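Local coordinates for protein ATP phosphoribosyltransferase regulatory subunit (Thermotoga maritima, PDB 1USY) that probably works with ATP phosphoribosyltransferase in the first step of histidine biosynthesis and may allow feedback regulation of that enzyme by histidine, at residues Ser11-Lys15 and Glu115-Phe120; His131-Tyr135 and Leu225-Ile231. All coordinates share one frame; numbering follows the deposited sequence.

Contact 1. Residues Ser11-Lys15 and Glu115-Phe120; sequences SFYSK and ESASEF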
ATOM      1  N   SER B  11     -19.383  20.720  27.656  1.00 22.91           N
ATOM      2  CA  SER B  11     -19.309  20.661  29.099  1.00 23.35           C
ATOM      3  C   SER B  11     -17.878  20.389  29.580  1.00 23.20           C
ATOM      4  O   SER B  11     -17.380  21.097  30.454  1.00 21.76           O
ATOM      5  CB  SER B  11     -20.272  19.591  29.611  1.00 23.30           C
ATOM      6  OG  SER B  11     -20.180  19.435  31.027  1.00 29.93           O
ATOM      7  N   PHE B  12     -17.242  19.379  28.983  1.00 19.59           N
ATOM      8  CA  PHE B  12     -15.888  18.941  29.307  1.00 24.02           C
ATOM      9  C   PHE B  12     -14.886  20.041  29.018  1.00 22.32           C
ATOM     10  O   PHE B  12     -13.986  20.271  29.797  1.00 24.63           O
ATOM     11  CB  PHE B  12     -15.518  17.682  28.493  1.00 18.45           C
ATOM     12  CG  PHE B  12     -14.150  17.163  28.783  1.00 18.94           C
ATOM     13  CD1 PHE B  12     -13.906  16.433  29.953  1.00 17.76           C
ATOM     14  CD2 PHE B  12     -13.107  17.376  27.890  1.00 21.25           C
ATOM     15  CE1 PHE B  12     -12.631  15.966  30.244  1.00 16.88           C
ATOM     16  CE2 PHE B  12     -11.813  16.890  28.151  1.00 18.70           C
ATOM     17  CZ  PHE B  12     -11.573  16.192  29.336  1.00 23.33           C
ATOM     18  N   TYR B  13     -15.075  20.700  27.879  1.00 25.48           N
ATOM     19  CA  TYR B  13     -14.344  21.890  27.468  1.00 25.49           C
ATOM     20  C   TYR B  13     -14.497  23.032  28.486  1.00 29.02           C
ATOM     21  O   TYR B  13     -13.551  23.784  28.715  1.00 31.26           O
ATOM     22  CB  TYR B  13     -14.843  22.326  26.070  1.00 27.27           C
ATOM     23  CG  TYR B  13     -14.648  23.801  25.761  1.00 34.60           C
ATOM     24  CD1 TYR B  13     -13.357  24.340  25.616  1.00 34.62           C
ATOM     25  CD2 TYR B  13     -15.743  24.664  25.634  1.00 27.73           C
ATOM     26  CE1 TYR B  13     -13.157  25.687  25.358  1.00 31.18           C
ATOM     27  CE2 TYR B  13     -15.548  26.024  25.370  1.00 35.41           C
ATOM     28  CZ  TYR B  13     -14.248  26.525  25.232  1.00 37.87           C
ATOM     29  OH  TYR B  13     -14.033  27.863  24.958  1.00 41.33           O
ATOM     30  N   SER B  14     -15.683  23.184  29.082  1.00 27.42           N
ATOM     31  CA  SER B  14     -15.852  24.184  30.149  1.00 29.47           C
ATOM     32  C   SER B  14     -15.115  23.800  31.408  1.00 24.35           C
ATOM     33  O   SER B  14     -14.459  24.629  32.011  1.00 30.09           O
ATOM     34  CB  SER B  14     -17.328  24.476  30.457  1.00 25.40           C
ATOM     35  OG  SER B  14     -18.030  24.646  29.238  1.00 31.24           O
ATOM     36  N   LYS B  15     -15.219  22.546  31.803  1.00 20.96           N
ATOM     37  CA  LYS B  15     -14.482  22.083  32.965  1.00 22.19           C
ATOM     38  C   LYS B  15     -12.995  22.310  32.791  1.00 25.76           C
ATOM     39  O   LYS B  15     -12.347  22.808  33.715  1.00 23.24           O
ATOM     40  CB  LYS B  15     -14.767  20.617  33.259  1.00 16.42           C
ATOM     41  CG  LYS B  15     -16.200  20.361  33.636  1.00 14.96           C
ATOM     42  CD  LYS B  15     -16.493  18.862  33.683  1.00 16.25           C
ATOM     43  CE  LYS B  15     -17.980  18.577  33.556  1.00 17.41           C
ATOM     44  NZ  LYS B  15     -18.810  19.529  34.339  1.00 17.35           N
ATOM     45  N   GLU B 115     -15.392  14.100  37.573  1.00 23.29           N
ATOM     46  CA  GLU B 115     -16.600  14.939  37.534  1.00 25.28           C
ATOM     47  C   GLU B 115     -17.313  14.775  36.194  1.00 30.04           C
ATOM     48  O   GLU B 115     -18.568  14.675  36.157  1.00 27.80           O
ATOM     49  CB  GLU B 115     -16.299  16.408  37.760  1.00 23.89           C
ATOM     50  CG  GLU B 115     -17.529  17.285  37.645  1.00 25.94           C
ATOM     51  CD  GLU B 115     -17.219  18.749  37.783  1.00 32.93           C
ATOM     52  OE1 GLU B 115     -16.137  19.087  38.282  1.00 39.48           O
ATOM     53  OE2 GLU B 115     -18.066  19.582  37.402  1.00 47.21           O
ATOM     54  N   SER B 116     -16.518  14.727  35.118  1.00 21.14           N
ATOM     55  CA  SER B 116     -17.055  14.493  33.784  1.00 28.34           C
ATOM     56  C   SER B 116     -17.739  13.144  33.674  1.00 26.16           C
ATOM     57  O   SER B 116     -18.793  13.027  33.046  1.00 25.35           O
ATOM     58  CB  SER B 116     -15.967  14.600  32.714  1.00 25.06           C
ATOM     59  OG  SER B 116     -15.479  15.927  32.684  1.00 33.15           O
ATOM     60  N   ALA B 117     -17.148  12.123  34.280  1.00 27.06           N
ATOM     61  CA  ALA B 117     -17.690  10.772  34.132  1.00 29.58           C
ATOM     62  C   ALA B 117     -18.985  10.601  34.935  1.00 28.28           C
ATOM     63  O   ALA B 117     -19.962  10.019  34.465  1.00 27.43           O
ATOM     64  CB  ALA B 117     -16.642   9.692  34.486  1.00 26.58           C
ATOM     65  N   SER B 118     -19.004  11.157  36.130  1.00 29.11           N
ATOM     66  CA  SER B 118     -20.194  11.057  36.940  1.00 34.84           C
ATOM     67  C   SER B 118     -21.352  11.893  36.379  1.00 32.46           C
ATOM     68  O   SER B 118     -22.496  11.711  36.784  1.00 38.67           O
ATOM     69  CB  SER B 118     -19.889  11.409  38.389  1.00 33.74           C
ATOM     70  OG  SER B 118     -19.442  12.733  38.469  1.00 44.36           O
ATOM     71  N   GLU B 119     -21.078  12.776  35.429  1.00 33.01           N
ATOM     72  CA  GLU B 119     -22.155  13.549  34.806  1.00 32.19           C
ATOM     73  C   GLU B 119     -22.468  13.084  33.365  1.00 29.89           C
ATOM     74  O   GLU B 119     -23.560  13.296  32.862  1.00 26.52           O
ATOM     75  CB  GLU B 119     -21.897  15.065  34.916  1.00 33.31           C
ATOM     76  CG  GLU B 119     -21.258  15.717  33.689  1.00 41.01           C
ATOM     77  CD  GLU B 119     -21.391  17.248  33.628  1.00 44.83           C
ATOM     78  OE1 GLU B 119     -20.974  17.921  34.612  1.00 40.83           O
ATOM     79  OE2 GLU B 119     -21.899  17.779  32.587  1.00 35.51           O
ATOM     80  N   PHE B 120     -21.528  12.397  32.727  1.00 28.05           N
ATOM     81  CA  PHE B 120     -21.771  11.862  31.387  1.00 30.03           C
ATOM     82  C   PHE B 120     -22.446  10.494  31.368  1.00 28.61           C
ATOM     83  O   PHE B 120     -23.085  10.125  30.393  1.00 35.96           O
ATOM     84  CB  PHE B 120     -20.476  11.817  30.563  1.00 26.35           C
ATOM     85  CG  PHE B 120     -19.842  13.170  30.348  1.00 26.13           C
ATOM     86  CD1 PHE B 120     -18.549  13.260  29.846  1.00 22.49           C
ATOM     87  CD2 PHE B 120     -20.527  14.359  30.672  1.00 20.89           C
ATOM     88  CE1 PHE B 120     -17.940  14.522  29.670  1.00 21.12           C
ATOM     89  CE2 PHE B 120     -19.940  15.607  30.492  1.00 20.40           C
ATOM     90  CZ  PHE B 120     -18.631  15.695  29.988  1.00 16.54           C
TER
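Lys-15 and Ser-11, one turn apart on helix 6-16, both grip Glu-119 of helix 103-120 in an antiparallel helix pair that packs against strand 86-98 of the mixed sheet in this class II synthetase-like fold. The segment axes approach to 10.8 Å at 156°, a separation bridged by side chains. Long and flexible, Lys-15 spans the gap and bends at its last torsion (chi4 -41°), which brings its ammonium between two carboxylates. Lys-15 NZ lies 2.7 Å from OE1 of Glu-119 and 3.2 Å from OE2 of Glu-115, giving a salt-bridge network in which one donor serves acceptors a helical turn apart. Both oxygens are met from above their carboxylate planes. The other oxygen of Glu-119, OE2, accepts a hydrogen bond from Ser-11 OG at 2.9 Å, so both ends of this carboxylate are engaged. The lysine charge probably also eases the closeness of Glu-115 to Glu-111, a like-charged neighbour.

On the side facing the sheet the contact turns apolar. The edge of the Phe-120 ring faces helix 6-16, with CZ 4.0 Å from CB of Phe-12; both aromatic side chains also rest on Leu-93, as befits large hydrophobic groups between helices and sheet. Ser-116 is small enough for this interface, and its hydroxyl is satisfied within its own helix: with OG beside the backbone N (chi1 -65°), it is hydrogen-bonded to the carbonyl of Ile-112. Ser-116 OG also lies near the plane of the Phe-12 ring, at its edge, 3.2 Å from Phe-12 CD1.

Contact 2. Residues His131-Tyr135 and Leu225-Ile231; sequences HTGVY and LTLARTI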
ATOM      1  N   HIS B 131      -1.420   2.244  41.983  1.00 14.62           N
ATOM      2  CA  HIS B 131      -0.147   2.895  41.995  1.00 17.74           C
ATOM      3  C   HIS B 131       0.901   1.929  41.563  1.00 21.15           C
ATOM      4  O   HIS B 131       1.008   0.813  42.062  1.00 23.62           O
ATOM      5  CB  HIS B 131       0.182   3.388  43.383  1.00 21.99           C
ATOM      6  CG  HIS B 131       1.241   4.435  43.413  1.00  7.81           C
ATOM      7  ND1 HIS B 131       0.953   5.764  43.619  1.00 15.08           N
ATOM      8  CD2 HIS B 131       2.583   4.350  43.286  1.00 13.16           C
ATOM      9  CE1 HIS B 131       2.080   6.457  43.643  1.00 15.64           C
ATOM     10  NE2 HIS B 131       3.083   5.624  43.426  1.00 16.52           N
ATOM     11  N   THR B 132       1.697   2.396  40.635  1.00 20.33           N
ATOM     12  CA  THR B 132       2.637   1.566  39.942  1.00 18.30           C
ATOM     13  C   THR B 132       3.882   1.328  40.811  1.00 22.80           C
ATOM     14  O   THR B 132       4.646   0.398  40.565  1.00 20.94           O
ATOM     15  CB  THR B 132       2.946   2.312  38.658  1.00 19.11           C
ATOM     16  OG1 THR B 132       3.285   1.404  37.617  1.00 27.09           O
ATOM     17  CG2 THR B 132       4.128   3.193  38.813  1.00  9.37           C
ATOM     18  N   GLY B 133       4.064   2.146  41.856  1.00 24.19           N
ATOM     19  CA  GLY B 133       5.229   2.058  42.731  1.00 22.30           C
ATOM     20  C   GLY B 133       5.181   0.893  43.714  1.00 23.22           C
ATOM     21  O   GLY B 133       6.070   0.722  44.523  1.00 18.78           O
ATOM     22  N   VAL B 134       4.150   0.068  43.619  1.00 26.05           N
ATOM     23  CA  VAL B 134       4.012  -1.090  44.497  1.00 26.38           C
ATOM     24  C   VAL B 134       4.872  -2.304  44.067  1.00 24.27           C
ATOM     25  O   VAL B 134       5.267  -3.122  44.894  1.00 23.91           O
ATOM     26  CB  VAL B 134       2.501  -1.483  44.669  1.00 27.49           C
ATOM     27  CG1 VAL B 134       1.823  -1.727  43.337  1.00 31.66           C
ATOM     28  CG2 VAL B 134       2.346  -2.707  45.531  1.00 33.14           C
ATOM     29  N   TYR B 135       5.171  -2.407  42.780  1.00 22.76           N
ATOM     30  CA  TYR B 135       5.697  -3.654  42.239  1.00 20.45           C
ATOM     31  C   TYR B 135       7.152  -3.955  42.576  1.00 20.87           C
ATOM     32  O   TYR B 135       7.457  -5.084  42.954  1.00 16.38           O
ATOM     33  CB  TYR B 135       5.411  -3.759  40.732  1.00 24.95           C
ATOM     34  CG  TYR B 135       3.938  -3.697  40.452  1.00 15.95           C
ATOM     35  CD1 TYR B 135       3.399  -2.761  39.573  1.00 20.17           C
ATOM     36  CD2 TYR B 135       3.074  -4.569  41.106  1.00 24.03           C
ATOM     37  CE1 TYR B 135       1.997  -2.703  39.339  1.00 13.77           C
ATOM     38  CE2 TYR B 135       1.697  -4.526  40.903  1.00 17.05           C
ATOM     39  CZ  TYR B 135       1.166  -3.595  40.034  1.00 19.58           C
ATOM     40  OH  TYR B 135      -0.187  -3.606  39.863  1.00  8.16           O
ATOM     41  N   LEU B 225      -4.511  -2.653  43.505  1.00 17.24           N
ATOM     42  CA  LEU B 225      -3.093  -2.628  43.175  1.00 12.16           C
ATOM     43  C   LEU B 225      -2.667  -3.768  42.223  1.00 15.82           C
ATOM     44  O   LEU B 225      -1.459  -4.049  42.077  1.00 12.69           O
ATOM     45  CB  LEU B 225      -2.305  -2.721  44.462  1.00 13.83           C
ATOM     46  CG  LEU B 225      -2.183  -1.505  45.396  1.00 14.12           C
ATOM     47  CD1 LEU B 225      -3.036  -0.282  45.018  1.00 14.39           C
ATOM     48  CD2 LEU B 225      -2.501  -1.952  46.810  1.00 17.22           C
ATOM     49  N   THR B 226      -3.682  -4.468  41.688  1.00 10.95           N
ATOM     50  CA  THR B 226      -3.271  -5.401  40.648  1.00 17.61           C
ATOM     51  C   THR B 226      -3.012  -4.583  39.359  1.00 24.25           C
ATOM     52  O   THR B 226      -2.688  -3.405  39.413  1.00 36.71           O
ATOM     53  CB  THR B 226      -4.377  -6.471  40.486  1.00 17.26           C
ATOM     54  OG1 THR B 226      -5.618  -5.870  40.162  1.00 24.85           O
ATOM     55  CG2 THR B 226      -4.601  -7.283  41.772  1.00 14.58           C
ATOM     56  N   LEU B 227      -3.164  -5.220  38.251  1.00 29.11           N
ATOM     57  CA  LEU B 227      -2.922  -4.648  36.894  1.00 35.27           C
ATOM     58  C   LEU B 227      -1.498  -4.050  36.834  1.00 32.70           C
ATOM     59  O   LEU B 227      -1.281  -2.822  36.841  1.00 32.99           O
ATOM     60  CB  LEU B 227      -4.070  -3.645  36.415  1.00 37.56           C
ATOM     61  CG  LEU B 227      -4.322  -2.208  36.992  1.00 38.48           C
ATOM     62  CD1 LEU B 227      -5.821  -1.852  36.871  1.00 26.35           C
ATOM     63  CD2 LEU B 227      -3.980  -1.959  38.462  1.00 44.87           C
ATOM     64  N   ALA B 228      -0.621  -5.044  36.766  1.00 29.44           N
ATOM     65  CA  ALA B 228       0.814  -4.910  36.671  1.00 33.35           C
ATOM     66  C   ALA B 228       1.228  -4.462  35.254  1.00 34.25           C
ATOM     67  O   ALA B 228       2.303  -3.898  35.050  1.00 34.49           O
ATOM     68  CB  ALA B 228       1.474  -6.268  36.962  1.00 33.39           C
ATOM     69  N   ARG B 229       0.367  -4.714  34.250  1.00 29.00           N
ATOM     70  CA  ARG B 229       0.707  -4.324  32.843  1.00 33.36           C
ATOM     71  C   ARG B 229       0.742  -2.809  32.685  1.00 35.27           C
ATOM     72  O   ARG B 229       1.318  -2.292  31.715  1.00 42.59           O
ATOM     73  CB  ARG B 229      -0.292  -4.855  31.795  1.00 31.40           C
ATOM     74  CG  ARG B 229      -1.691  -5.096  32.326  1.00 24.78           C
ATOM     75  CD  ARG B 229      -2.651  -3.945  32.054  1.00 29.35           C
ATOM     76  NE  ARG B 229      -3.929  -4.151  32.723  1.00 40.31           N
ATOM     77  CZ  ARG B 229      -4.665  -5.257  32.574  1.00 48.49           C
ATOM     78  NH1 ARG B 229      -4.259  -6.254  31.767  1.00 48.30           N
ATOM     79  NH2 ARG B 229      -5.826  -5.465  33.201  1.00 49.57           N
ATOM     80  N   THR B 230       0.225  -2.000  33.614  1.00 34.11           N
ATOM     81  CA  THR B 230       0.435  -0.559  33.603  1.00 31.25           C
ATOM     82  C   THR B 230       1.895  -0.188  33.948  1.00 36.38           C
ATOM     83  O   THR B 230       2.249   0.998  33.944  1.00 34.26           O
ATOM     84  CB  THR B 230      -0.464   0.087  34.619  1.00 28.65           C
ATOM     85  OG1 THR B 230      -0.278  -0.607  35.853  1.00 28.47           O
ATOM     86  CG2 THR B 230      -1.935  -0.129  34.278  1.00 23.10           C
ATOM     87  N   ILE B 231       2.728  -1.192  34.249  1.00 40.02           N
ATOM     88  CA  ILE B 231       4.113  -0.974  34.709  1.00 43.60           C
ATOM     89  C   ILE B 231       5.016  -0.373  33.634  1.00 44.21           C
ATOM     90  O   ILE B 231       5.706   0.625  33.864  1.00 47.93           O
ATOM     91  CB  ILE B 231       4.725  -2.290  35.279  1.00 43.99           C
ATOM     92  CG1 ILE B 231       5.013  -2.138  36.767  1.00 45.38           C
ATOM     93  CG2 ILE B 231       5.984  -2.715  34.514  1.00 42.38           C
ATOM     94  CD1 ILE B 231       6.360  -2.767  37.208  1.00 54.80           C
TER
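Tyr-135 reaches across from the start of helix 135-139 into the loop 225-231, its ring held between two small aliphatic groups. The contact joins the loops that leave the same end of two adjacent parallel strands of the mixed sheet, 125-131 and 220-223. CG1 of Val-134 lies over the ring centre, 3.6 Å above the plane, while CB of Ala-228 covers the opposite face nearer the rim; a methyl group there fits close to a flat ring. The Ile-231 side chain crosses that of Tyr-135 obliquely, with Ile-231 CG1 beside Tyr-135 CD1. With CG beside its backbone N (chi1 -59°), Tyr-135 directs the phenol into the turn of the loop, where its OH donates a 2.6 Å hydrogen bond to the carbonyl O of Leu-225, from 52° above that carbonyl plane. A tyrosine thus supplies both an apolar ring for packing and a hydroxyl for the main-chain oxygen of buried Leu-225. Within 225-231, Thr-230 OG1 donates to Leu-227 O at 2.6 Å, and Ile-231 N bonds to Ala-228 O.

Leu-151 of helix 147-156 touches Tyr-135 and Ala-228, Leu-205 of helix 199-215 packs on Leu-225, and Ile-238 of strand 237-243 meets Thr-132 and Thr-230, so the two loops sit between these helices and the sheet.

Overall arrangement
Contact 1 closes before contact 2 opens, so the two follow in series along the chain. Their centres lie 27 Å apart, on opposite sides of the chain's centre, and their nearest atoms are about 16 Å apart. Helix 103-120 of contact 1 leads into strand 125-131, which ends at contact 2, and the mixed sheet runs between them: strand 86-98 underlies the helix pair, whereas strands 125-131, 220-223 and 237-243 border the two loops. Tyr-13, within 11-15, meets Phe-6 of the second subunit through its ring. In contact 2 the side chain of Thr-226 is about 8 Å from a bound histidine and touches the pocket residue Lys-157.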